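Local atomic coordinates of pectinesterase inhibitor 1 (Arabidopsis thaliana, PDB entry 1X91), a protein that inhibits pectin methylesterases of flowers, siliques and leaves, and so restrains the demethylesterification of pectin in the plant cell wall. Residues T10-T15 with F20-L25; A36-T41 with E91-G96; E87-H92 with M99-K104; M103-A108 with N138-A143. The protein carries 1 engineered substitution. One frame throughout, in Å; residues are numbered along the deposited sequence. Where two conformers were deposited one is given.

Contact 1 (T10-T15 with F20-L25)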
loop_
_atom_site.group_PDB
_atom_site.type_symbol
_atom_site.label_atom_id
_atom_site.label_comp_id
_atom_site.label_asym_id
_atom_site.label_seq_id
_atom_site.Cartn_x
_atom_site.Cartn_y
_atom_site.Cartn_z
ATOM N N THR A 10 14.170 -2.970 -14.308
ATOM C CA THR A 10 13.986 -4.398 -14.031
ATOM C C THR A 10 13.488 -4.740 -12.642
ATOM O O THR A 10 13.356 -5.921 -12.324
ATOM C CB THR A 10 15.281 -5.207 -14.288
ATOM O OG1 THR A 10 16.358 -4.750 -13.448
ATOM C CG2 THR A 10 15.786 -4.993 -15.735
ATOM N N ILE A 11 13.168 -3.740 -11.830
ATOM C CA ILE A 11 12.820 -3.942 -10.416
ATOM C C ILE A 11 11.605 -4.856 -10.103
ATOM O O ILE A 11 11.440 -5.366 -9.000
ATOM C CB ILE A 11 12.601 -2.534 -9.804
ATOM C CG1 ILE A 11 12.844 -2.532 -8.296
ATOM C CG2 ILE A 11 11.188 -2.014 -10.121
ATOM C CD1 ILE A 11 12.709 -1.154 -7.677
ATOM N N CYS A 12 10.743 -5.071 -11.083
ATOM C CA CYS A 12 9.546 -5.810 -10.870
ATOM C C CYS A 12 9.778 -7.259 -10.551
ATOM O O CYS A 12 8.926 -7.886 -9.946
ATOM C CB CYS A 12 8.609 -5.622 -12.045
ATOM S SG CYS A 12 8.016 -3.898 -12.073
ATOM N N ASP A 13 10.949 -7.784 -10.937
ATOM C CA ASP A 13 11.268 -9.184 -10.643
ATOM C C ASP A 13 11.408 -9.515 -9.159
ATOM O O ASP A 13 11.429 -10.693 -8.785
ATOM C CB ASP A 13 12.475 -9.687 -11.479
ATOM C CG ASP A 13 13.749 -8.891 -11.289
ATOM O OD1 ASP A 13 13.938 -8.194 -10.256
ATOM O OD2 ASP A 13 14.676 -8.920 -12.154
ATOM N N LYS A 14 11.431 -8.483 -8.319
ATOM C CA LYS A 14 11.596 -8.634 -6.886
ATOM C C LYS A 14 10.299 -8.464 -6.097
ATOM O O LYS A 14 10.321 -8.400 -4.854
ATOM C CB LYS A 14 12.649 -7.650 -6.434
ATOM C CG LYS A 14 14.065 -8.065 -6.851
ATOM C CD LYS A 14 15.062 -6.987 -6.598
ATOM C CE LYS A 14 15.043 -5.894 -7.674
ATOM N NZ LYS A 14 15.573 -6.304 -9.028
ATOM N N THR A 15 9.172 -8.474 -6.804
ATOM C CA THR A 15 7.830 -8.312 -6.206
ATOM C C THR A 15 6.945 -9.547 -6.332
ATOM O O THR A 15 7.219 -10.420 -7.134
ATOM C CB THR A 15 7.119 -7.069 -6.857
ATOM O OG1 THR A 15 6.804 -7.332 -8.233
ATOM C CG2 THR A 15 8.040 -5.875 -6.890
ATOM N N PHE A 20 1.470 -6.591 -11.891
ATOM C CA PHE A 20 1.030 -5.317 -11.328
ATOM C C PHE A 20 2.116 -4.258 -11.366
ATOM O O PHE A 20 1.875 -3.095 -11.740
ATOM C CB PHE A 20 0.514 -5.491 -9.900
ATOM C CG PHE A 20 0.150 -4.170 -9.243
ATOM C CD1 PHE A 20 -1.141 -3.720 -9.261
ATOM C CD2 PHE A 20 1.108 -3.414 -8.608
ATOM C CE1 PHE A 20 -1.492 -2.517 -8.636
ATOM C CE2 PHE A 20 0.792 -2.166 -8.038
ATOM C CZ PHE A 20 -0.515 -1.748 -8.033
ATOM N N CYS A 21 3.321 -4.636 -10.978
ATOM C CA CYS A 21 4.447 -3.734 -10.905
ATOM C C CYS A 21 4.808 -3.231 -12.297
ATOM O O CYS A 21 5.011 -2.059 -12.472
ATOM C CB CYS A 21 5.652 -4.407 -10.272
ATOM S SG CYS A 21 7.197 -3.537 -10.212
ATOM N N LEU A 22 4.838 -4.124 -13.284
ATOM C CA LEU A 22 5.094 -3.705 -14.654
ATOM C C LEU A 22 4.042 -2.726 -15.146
ATOM O O LEU A 22 4.359 -1.732 -15.755
ATOM C CB LEU A 22 5.175 -4.922 -15.586
ATOM C CG LEU A 22 6.356 -5.852 -15.312
ATOM C CD1 LEU A 22 6.142 -7.206 -16.048
ATOM C CD2 LEU A 22 7.741 -5.250 -15.685
ATOM N N LYS A 23 2.777 -3.003 -14.876
ATOM C CA LYS A 23 1.733 -2.089 -15.221
ATOM C C LYS A 23 1.961 -0.734 -14.578
ATOM O O LYS A 23 1.876 0.311 -15.224
ATOM C CB LYS A 23 0.388 -2.679 -14.827
ATOM C CG LYS A 23 -0.846 -1.785 -15.086
ATOM C CD LYS A 23 -2.141 -2.395 -14.569
ATOM C CE LYS A 23 -2.828 -3.239 -15.561
ATOM N NZ LYS A 23 -4.264 -3.535 -15.176
ATOM N N PHE A 24 2.230 -0.758 -13.284
ATOM C CA PHE A 24 2.407 0.479 -12.526
ATOM C C PHE A 24 3.571 1.319 -13.049
ATOM O O PHE A 24 3.414 2.552 -13.291
ATOM C CB PHE A 24 2.559 0.119 -11.042
ATOM C CG PHE A 24 2.738 1.311 -10.128
ATOM C CD1 PHE A 24 1.683 2.161 -9.888
ATOM C CD2 PHE A 24 3.978 1.573 -9.577
ATOM C CE1 PHE A 24 1.837 3.274 -9.028
ATOM C CE2 PHE A 24 4.141 2.672 -8.713
ATOM C CZ PHE A 24 3.059 3.542 -8.470
ATOM N N LEU A 25 4.732 0.720 -13.260
ATOM C CA LEU A 25 5.889 1.522 -13.637
ATOM C C LEU A 25 5.787 2.011 -15.074
ATOM O O LEU A 25 6.251 3.116 -15.391
ATOM C CB LEU A 25 7.171 0.772 -13.429
ATOM C CG LEU A 25 7.445 0.314 -11.985
ATOM C CD1 LEU A 25 8.728 -0.414 -11.875
ATOM C CD2 LEU A 25 7.464 1.517 -11.027
#
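Cys21, near the start of the second segment, is joined covalently to Cys12 by a disulfide, SG to SG 2.1 Å with a chi3 of -75°. The two halves leave their backbones differently: Cys21 SG stands anti to its own N (chi1 174°), whereas Cys12 SG lies beside its N and anti to the carbonyl carbon. Over the CB of Cys21 sits the hydroxyl of Thr15, OG1 to CB 3.7 Å. Thr15 OG1 is already bonded to Cys12 O at 2.8 Å, the donor tilted 15° from the carbonyl plane, and the same oxygen also takes the backbone N of Thr15, so two bonds hold the turn that carries the cystine. The arrangement belongs to the N-terminal alpha-hairpin extension of the PMEI family, which is required for inhibition of pectin methylesterase; here a short 3-10 turn at residues 12-13 is clamped to helix 18-27. One residue on, Leu22 brings CD2 to 3.8 Å from Cys12 CB, on the solvent side. A turn later Leu25 directs CD1 at Cys12 SG (3.6 Å) and still more closely at Ile11 CG2, 3.4 Å, tighter than usual for two methyls. The Ile11 and Leu25 side chains cross at about a right angle. Beyond them Ile11 rests on Val145 and Met149 of helix 127-149, while Leu25 reaches Leu37 of helix 34-62.

Contact 2 (A36-T41 with E91-G96); sequences ALAKTT and EHLASG
The apolar part of the contact is the isobutyl group of Leu93 fitted against the methyl of Ala38 and the backbone and CB of Lys39. Leu93 has CG anti to its backbone N (chi1 -179°), which carries both methyls across to helix 34-62. Its CD1 lies 3.8 Å from Ala38 CB, and that same CB is also near CD2. The second methyl goes farther along the helix: Leu93 CD2 meets Lys39 N at 3.6 Å and Lys39 CB at 3.8 Å, so it rests on the main chain as much as on a side chain. Met101 of helix 98-119 touches both Ala38 and Leu93.

No hydrogen bond joins the two segments themselves, and the side-chain bonds within each are local. Lys39 contributes only its root here; its bent chain leads the ammonium away to a salt bridge with Asp43. On the same helix Thr41 OG1 gives a 2.8 Å bond to Leu37 O from above the carbonyl plane, the opposite face from that used by Thr41 N. Within 91-96, Ser95 OG donates to His92 O at 2.8 Å, in the carbonyl plane and on a lone pair.

Backbone bonds then finish helix 66-94. Gly96 N returns to Leu93 O at 2.8 Å; Gln35 NE2, just before 36-41, bonds to that oxygen too and so links the two helices. With its positive phi of 74°, Gly96 closes a Schellman motif, placed where two consecutive helices of a four-helix bundle pack together.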
loop_
_atom_site.group_PDB
_atom_site.type_symbol
_atom_site.label_atom_id
_atom_site.label_comp_id
_atom_site.label_asym_id
_atom_site.label_seq_id
_atom_site.Cartn_x
_atom_site.Cartn_y
_atom_site.Cartn_z
ATOM N N ALA A 36 13.001 9.807 -6.424
ATOM C CA ALA A 36 11.800 10.305 -7.059
ATOM C C ALA A 36 10.771 9.213 -7.230
ATOM O O ALA A 36 9.579 9.433 -7.022
ATOM C CB ALA A 36 12.181 10.912 -8.441
ATOM N N LEU A 37 11.214 8.018 -7.634
ATOM C CA LEU A 37 10.296 6.903 -7.789
ATOM C C LEU A 37 9.698 6.429 -6.430
ATOM O O LEU A 37 8.512 6.124 -6.381
ATOM C CB LEU A 37 11.006 5.753 -8.478
ATOM C CG LEU A 37 10.116 4.550 -8.792
ATOM C CD1 LEU A 37 8.963 4.984 -9.716
ATOM C CD2 LEU A 37 10.972 3.436 -9.375
ATOM N N ALA A 38 10.475 6.430 -5.355
ATOM C CA ALA A 38 9.934 6.194 -4.005
ATOM C C ALA A 38 8.808 7.151 -3.696
ATOM O O ALA A 38 7.767 6.728 -3.179
ATOM C CB ALA A 38 11.034 6.314 -2.971
ATOM N N LYS A 39 8.985 8.428 -4.026
ATOM C CA LYS A 39 7.970 9.424 -3.662
ATOM C C LYS A 39 6.715 9.203 -4.500
ATOM O O LYS A 39 5.581 9.220 -3.944
ATOM C CB LYS A 39 8.547 10.820 -3.846
ATOM C CG LYS A 39 7.559 11.948 -3.724
ATOM C CD LYS A 39 6.826 11.931 -2.431
ATOM C CE LYS A 39 6.161 13.298 -2.098
ATOM N NZ LYS A 39 4.993 13.673 -2.910
ATOM N N THR A 40 6.845 8.976 -5.807
ATOM C CA THR A 40 5.594 8.785 -6.573
ATOM C C THR A 40 4.908 7.502 -6.185
ATOM O O THR A 40 3.673 7.450 -6.215
ATOM C CB THR A 40 5.729 8.873 -8.092
ATOM O OG1 THR A 40 6.714 7.935 -8.523
ATOM C CG2 THR A 40 6.193 10.253 -8.568
ATOM N N THR A 41 5.626 6.484 -5.777
ATOM C CA THR A 41 5.028 5.250 -5.325
ATOM C C THR A 41 4.265 5.447 -4.025
ATOM O O THR A 41 3.151 4.961 -3.877
ATOM C CB THR A 41 6.070 4.135 -5.224
ATOM O OG1 THR A 41 6.727 3.936 -6.508
ATOM C CG2 THR A 41 5.402 2.824 -4.895
ATOM N N GLU A 91 7.947 11.171 5.767
ATOM C CA GLU A 91 8.850 11.966 6.589
ATOM C C GLU A 91 10.241 11.472 6.514
ATOM O O GLU A 91 11.170 12.280 6.379
ATOM C CB GLU A 91 8.401 12.028 8.045
ATOM C CG GLU A 91 7.010 12.605 8.301
ATOM C CD GLU A 91 6.912 14.094 8.157
ATOM O OE1 GLU A 91 7.837 14.765 8.634
ATOM O OE2 GLU A 91 5.868 14.603 7.647
ATOM N N HIS A 92 10.398 10.145 6.575
ATOM C CA HIS A 92 11.760 9.575 6.502
ATOM C C HIS A 92 12.333 9.633 5.109
ATOM O O HIS A 92 13.529 9.937 4.933
ATOM C CB HIS A 92 11.780 8.187 7.132
ATOM C CG HIS A 92 11.578 8.277 8.607
ATOM N ND1 HIS A 92 12.621 8.534 9.461
ATOM C CD2 HIS A 92 10.459 8.285 9.375
ATOM C CE1 HIS A 92 12.164 8.662 10.697
ATOM N NE2 HIS A 92 10.851 8.527 10.666
ATOM N N LEU A 93 11.520 9.389 4.098
ATOM C CA LEU A 93 11.958 9.570 2.697
ATOM C C LEU A 93 12.504 10.968 2.435
ATOM O O LEU A 93 13.537 11.097 1.799
ATOM C CB LEU A 93 10.855 9.254 1.700
ATOM C CG LEU A 93 11.218 9.402 0.212
ATOM C CD1 LEU A 93 12.331 8.495 -0.184
ATOM C CD2 LEU A 93 9.986 9.216 -0.659
ATOM N N ALA A 94 11.883 11.981 3.005
ATOM C CA ALA A 94 12.258 13.394 2.833
ATOM C C ALA A 94 13.652 13.619 3.404
ATOM O O ALA A 94 14.362 14.514 2.963
ATOM C CB ALA A 94 11.273 14.321 3.469
ATOM N N SER A 95 14.050 12.834 4.394
ATOM C CA SER A 95 15.426 12.912 4.914
ATOM C C SER A 95 16.420 12.012 4.182
ATOM O O SER A 95 17.598 11.936 4.570
ATOM C CB SER A 95 15.432 12.628 6.426
ATOM O OG SER A 95 15.259 11.253 6.664
ATOM N N GLY A 96 15.991 11.334 3.130
ATOM C CA GLY A 96 16.829 10.351 2.458
ATOM C C GLY A 96 17.012 9.036 3.209
ATOM O O GLY A 96 17.891 8.227 2.878
#

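Contact 3 (E87-H92 with M99-K104)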
loop_
_atom_site.group_PDB
_atom_site.type_symbol
_atom_site.label_atom_id
_atom_site.label_comp_id
_atom_site.label_asym_id
_atom_site.label_seq_id
_atom_site.Cartn_x
_atom_site.Cartn_y
_atom_site.Cartn_z
ATOM N N GLU A 87 2.392 8.208 6.243
ATOM C CA GLU A 87 2.761 9.603 6.535
ATOM C C GLU A 87 4.195 9.623 7.078
ATOM O O GLU A 87 4.985 10.449 6.669
ATOM C CB GLU A 87 1.786 10.259 7.482
ATOM C CG GLU A 87 0.432 10.462 6.791
ATOM C CD GLU A 87 -0.675 11.035 7.674
ATOM O OE1 GLU A 87 -0.630 10.837 8.899
ATOM O OE2 GLU A 87 -1.625 11.651 7.105
ATOM N N GLU A 88 4.498 8.702 8.012
ATOM C CA GLU A 88 5.865 8.623 8.578
ATOM C C GLU A 88 6.854 8.180 7.522
ATOM O O GLU A 88 7.978 8.692 7.479
ATOM C CB GLU A 88 5.860 7.686 9.752
ATOM C CG GLU A 88 5.109 8.222 10.976
ATOM C CD GLU A 88 5.603 9.553 11.429
ATOM O OE1 GLU A 88 6.818 9.755 11.466
ATOM O OE2 GLU A 88 4.763 10.443 11.704
ATOM N N ALA A 89 6.429 7.285 6.650
ATOM C CA ALA A 89 7.294 6.821 5.584
ATOM C C ALA A 89 7.736 8.026 4.737
ATOM O O ALA A 89 8.911 8.169 4.379
ATOM C CB ALA A 89 6.575 5.811 4.719
ATOM N N PHE A 90 6.802 8.917 4.431
ATOM C CA PHE A 90 7.124 10.150 3.703
ATOM C C PHE A 90 8.151 11.001 4.470
ATOM O O PHE A 90 9.062 11.548 3.876
ATOM C CB PHE A 90 5.891 11.022 3.481
ATOM C CG PHE A 90 4.998 10.613 2.299
ATOM C CD1 PHE A 90 5.323 10.936 1.000
ATOM C CD2 PHE A 90 3.764 10.012 2.517
ATOM C CE1 PHE A 90 4.415 10.657 -0.071
ATOM C CE2 PHE A 90 2.920 9.702 1.465
ATOM C CZ PHE A 90 3.273 10.022 0.173
ATOM N N GLU A 91 7.947 11.171 5.767
ATOM C CA GLU A 91 8.850 11.966 6.589
ATOM C C GLU A 91 10.241 11.472 6.514
ATOM O O GLU A 91 11.170 12.280 6.379
ATOM C CB GLU A 91 8.401 12.028 8.045
ATOM C CG GLU A 91 7.010 12.605 8.301
ATOM C CD GLU A 91 6.912 14.094 8.157
ATOM O OE1 GLU A 91 7.837 14.765 8.634
ATOM O OE2 GLU A 91 5.868 14.603 7.647
ATOM N N HIS A 92 10.398 10.145 6.575
ATOM C CA HIS A 92 11.760 9.575 6.502
ATOM C C HIS A 92 12.333 9.633 5.109
ATOM O O HIS A 92 13.529 9.937 4.933
ATOM C CB HIS A 92 11.780 8.187 7.132
ATOM C CG HIS A 92 11.578 8.277 8.607
ATOM N ND1 HIS A 92 12.621 8.534 9.461
ATOM C CD2 HIS A 92 10.459 8.285 9.375
ATOM C CE1 HIS A 92 12.164 8.662 10.697
ATOM N NE2 HIS A 92 10.851 8.527 10.666
ATOM N N MET A 99 15.830 3.333 5.134
ATOM C CA MET A 99 15.538 2.308 6.141
ATOM C C MET A 99 14.302 2.712 6.934
ATOM O O MET A 99 13.466 1.874 7.214
ATOM C CB MET A 99 16.733 2.063 7.089
ATOM C CG MET A 99 16.458 1.063 8.243
ATOM S SD MET A 99 17.860 0.661 9.392
ATOM N N GLY A 100 14.180 3.985 7.262
ATOM C CA GLY A 100 13.044 4.490 7.996
ATOM C C GLY A 100 11.780 4.335 7.185
ATOM O O GLY A 100 10.709 3.913 7.694
ATOM N N MET A 101 11.887 4.702 5.906
ATOM C CA MET A 101 10.783 4.504 4.978
ATOM C C MET A 101 10.369 3.036 4.946
ATOM O O MET A 101 9.188 2.694 4.993
ATOM C CB MET A 101 11.165 4.986 3.585
ATOM C CG MET A 101 10.081 4.638 2.589
ATOM S SD MET A 101 10.476 5.272 0.962
ATOM C CE MET A 101 9.240 4.349 -0.033
ATOM N N ASN A 102 11.344 2.160 4.876
ATOM C CA ASN A 102 11.102 0.752 4.715
ATOM C C ASN A 102 10.352 0.133 5.879
ATOM O O ASN A 102 9.388 -0.588 5.707
ATOM C CB ASN A 102 12.453 0.105 4.475
ATOM C CG ASN A 102 12.380 -1.291 4.094
ATOM O OD1 ASN A 102 12.238 -2.171 4.956
ATOM N ND2 ASN A 102 12.545 -1.563 2.767
ATOM N N MET A 103 10.742 0.506 7.083
ATOM C CA MET A 103 10.132 -0.006 8.304
ATOM C C MET A 103 8.648 0.402 8.348
ATOM O O MET A 103 7.767 -0.398 8.666
ATOM C CB MET A 103 10.802 0.611 9.553
ATOM C CG MET A 103 10.299 0.036 10.799
ATOM S SD MET A 103 11.095 0.781 12.295
ATOM C CE MET A 103 10.391 2.431 12.392
ATOM N N LYS A 104 8.412 1.670 8.006
ATOM C CA LYS A 104 7.038 2.175 8.059
ATOM C C LYS A 104 6.165 1.647 6.932
ATOM O O LYS A 104 4.985 1.304 7.147
ATOM C CB LYS A 104 7.047 3.697 8.079
ATOM C CG LYS A 104 7.565 4.291 9.384
ATOM C CD LYS A 104 6.665 3.962 10.574
ATOM C CE LYS A 104 7.084 4.690 11.821
ATOM N NZ LYS A 104 6.260 4.338 12.969
#
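Lys104 and Glu88 lie alongside each other, pointing the same way, and touch through their aliphatic parts. Glu88 CB is 3.8 Å from Lys104 CG and equally close to Lys104 CE, because the lysine bends at chi2 (-65°) and then runs extended past it. Their charged ends do not meet: Glu88 OE1 stays 5.6 Å from Lys104 NZ, so any attraction is probably modest. Deeper in, Lys104 CB packs 4.0 Å from Ala89 CB, and Met101 CB sits at the same distance from Ala89 O before its extended chain runs on to Ala143 and Ser147 of helix 127-149.

At the other end His92 brings CB to 3.7 Å from Met101 N, with its ring set obliquely by Gly100, whose lack of a side chain permits this approach. In the next shell Asp97, between the two segments, bonds to Gly100 N through OD1 and weakly to His92 ND1 through OD2, bridging the two helix ends.

The small Ala89 and Gly100 are consistent with the closeness: Ala89 CA and Met101 CA are 4.2 Å apart, and the short segment axes approach to 7.7 Å at 171°. This is a tight antiparallel helical hairpin, two neighbouring members of the four-helix bundle.

Contact 4 (M103-A108 with N138-A143); sequences MKVSAA and NLCGIA
Val105 meets Cys140 and Ala143 in the interior of the four-helix bundle, where helix 98-119 and helix 127-149 run antiparallel. The short segments make an angle of 163° with axes 9.3 Å apart, and no hydrogen bond links them; the contacts are between methyls, a cysteine side chain and one main-chain carbonyl. From its CB, which points toward helix 127-149, Val105 divides into two methyls. CG1 stands anti to the backbone N (chi1 172°) and does the reaching. Val105 CG1 touches Cys140 O and Cys140 CB, both at 3.5 Å. Val105 CG1 also lies 4.0 Å from Ala143 CB, one turn farther along, and so fits between the two residues. CG2, beside the backbone N, turns instead to Ala89 of helix 66-94, and Leu42 of helix 34-62 also touches Val105, so that this valine meets all three other helices of the bundle.

Cys140 takes part in neither of the two disulfides of the protein. Its side chain points back at helix 98-119, with Thr45 of helix 34-62 touching it too. Cys140 SG, placed anti to the carbonyl carbon (chi1 -66°), passes CG1 of Val105 and ends 4.1 Å from Ala108 CB.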
loop_
_atom_site.group_PDB
_atom_site.type_symbol
_atom_site.label_atom_id
_atom_site.label_comp_id
_atom_site.label_asym_id
_atom_site.label_seq_id
_atom_site.Cartn_x
_atom_site.Cartn_y
_atom_site.Cartn_z
ATOM N N MET A 103 10.742 0.506 7.083
ATOM C CA MET A 103 10.132 -0.006 8.304
ATOM C C MET A 103 8.648 0.402 8.348
ATOM O O MET A 103 7.767 -0.398 8.666
ATOM C CB MET A 103 10.802 0.611 9.553
ATOM C CG MET A 103 10.299 0.036 10.799
ATOM S SD MET A 103 11.095 0.781 12.295
ATOM C CE MET A 103 10.391 2.431 12.392
ATOM N N LYS A 104 8.412 1.670 8.006
ATOM C CA LYS A 104 7.038 2.175 8.059
ATOM C C LYS A 104 6.165 1.647 6.932
ATOM O O LYS A 104 4.985 1.304 7.147
ATOM C CB LYS A 104 7.047 3.697 8.079
ATOM C CG LYS A 104 7.565 4.291 9.384
ATOM C CD LYS A 104 6.665 3.962 10.574
ATOM C CE LYS A 104 7.084 4.690 11.821
ATOM N NZ LYS A 104 6.260 4.338 12.969
ATOM N N VAL A 105 6.705 1.468 5.730
ATOM C CA VAL A 105 5.967 0.827 4.641
ATOM C C VAL A 105 5.657 -0.612 4.975
ATOM O O VAL A 105 4.563 -1.110 4.695
ATOM C CB VAL A 105 6.719 0.938 3.323
ATOM C CG1 VAL A 105 6.019 0.094 2.239
ATOM C CG2 VAL A 105 6.796 2.335 2.855
ATOM N N SER A 106 6.583 -1.283 5.633
ATOM C CA SER A 106 6.350 -2.660 6.067
ATOM C C SER A 106 5.150 -2.761 7.021
ATOM O O SER A 106 4.337 -3.675 6.922
ATOM C CB SER A 106 7.637 -3.263 6.657
ATOM O OG SER A 106 7.602 -4.682 6.612
ATOM N N ALA A 107 5.038 -1.816 7.934
ATOM C CA ALA A 107 3.939 -1.763 8.840
ATOM C C ALA A 107 2.647 -1.475 8.107
ATOM O O ALA A 107 1.631 -2.092 8.395
ATOM C CB ALA A 107 4.194 -0.779 9.883
ATOM N N ALA A 108 2.685 -0.576 7.131
ATOM C CA ALA A 108 1.476 -0.324 6.308
ATOM C C ALA A 108 1.019 -1.548 5.582
ATOM O O ALA A 108 -0.206 -1.824 5.503
ATOM C CB ALA A 108 1.696 0.810 5.340
ATOM N N ASN A 138 0.599 -4.606 -2.943
ATOM C CA ASN A 138 1.536 -4.626 -4.085
ATOM C C ASN A 138 2.370 -3.344 -4.159
ATOM O O ASN A 138 3.605 -3.386 -4.392
ATOM C CB ASN A 138 0.738 -4.819 -5.369
ATOM C CG ASN A 138 0.184 -6.232 -5.496
ATOM O OD1 ASN A 138 0.733 -7.170 -4.924
ATOM N ND2 ASN A 138 -0.937 -6.365 -6.219
ATOM N N LEU A 139 1.732 -2.188 -3.987
ATOM C CA LEU A 139 2.414 -0.897 -4.005
ATOM C C LEU A 139 3.417 -0.842 -2.865
ATOM O O LEU A 139 4.537 -0.371 -3.041
ATOM C CB LEU A 139 1.430 0.280 -3.916
ATOM C CG LEU A 139 0.614 0.513 -5.167
ATOM C CD1 LEU A 139 -0.500 1.445 -4.830
ATOM C CD2 LEU A 139 1.502 1.145 -6.248
ATOM N N CYS A 140 3.019 -1.297 -1.665
ATOM C CA CYS A 140 4.015 -1.342 -0.572
ATOM C C CYS A 140 5.191 -2.227 -0.924
ATOM O O CYS A 140 6.341 -1.878 -0.610
ATOM C CB CYS A 140 3.403 -1.767 0.774
ATOM S SG CYS A 140 2.221 -0.646 1.534
ATOM N N GLY A 141 4.925 -3.354 -1.567
ATOM C CA GLY A 141 5.991 -4.272 -1.978
ATOM C C GLY A 141 6.978 -3.590 -2.915
ATOM O O GLY A 141 8.188 -3.727 -2.731
ATOM N N ILE A 142 6.480 -2.784 -3.852
ATOM C CA ILE A 142 7.326 -2.015 -4.744
ATOM C C ILE A 142 8.145 -0.992 -3.948
ATOM O O ILE A 142 9.348 -0.836 -4.135
ATOM C CB ILE A 142 6.496 -1.330 -5.872
ATOM C CG1 ILE A 142 5.841 -2.375 -6.772
ATOM C CG2 ILE A 142 7.397 -0.414 -6.684
ATOM C CD1 ILE A 142 4.780 -1.844 -7.715
ATOM N N ALA A 143 7.493 -0.270 -3.028
ATOM C CA ALA A 143 8.163 0.742 -2.233
ATOM C C ALA A 143 9.252 0.119 -1.334
ATOM O O ALA A 143 10.219 0.774 -1.006
ATOM C CB ALA A 143 7.140 1.492 -1.350
#

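In the fold
From the N terminus, contact 1 closes a small loop of four residues and binds the start of the inhibitor extension to helix 18-27. Contact 2 then closes a loop of 49 residues, bringing the early part of helix 34-62 to the end of helix 66-94. Contact 3 closes 6 residues, the turn into helix 98-119, and contact 4 closes 29 on the way to helix 127-149. None nests: contact 3 begins on the segment where contact 2 ends, sharing Glu91 and His92, and contact 4 where contact 3 ends, sharing Met103 and Lys104. Contacts 1 and 4 are in series yet touch, Phe24 CE1 lying 3.5 Å from Leu139 CD2, which seats helix 18-27 on the bundle.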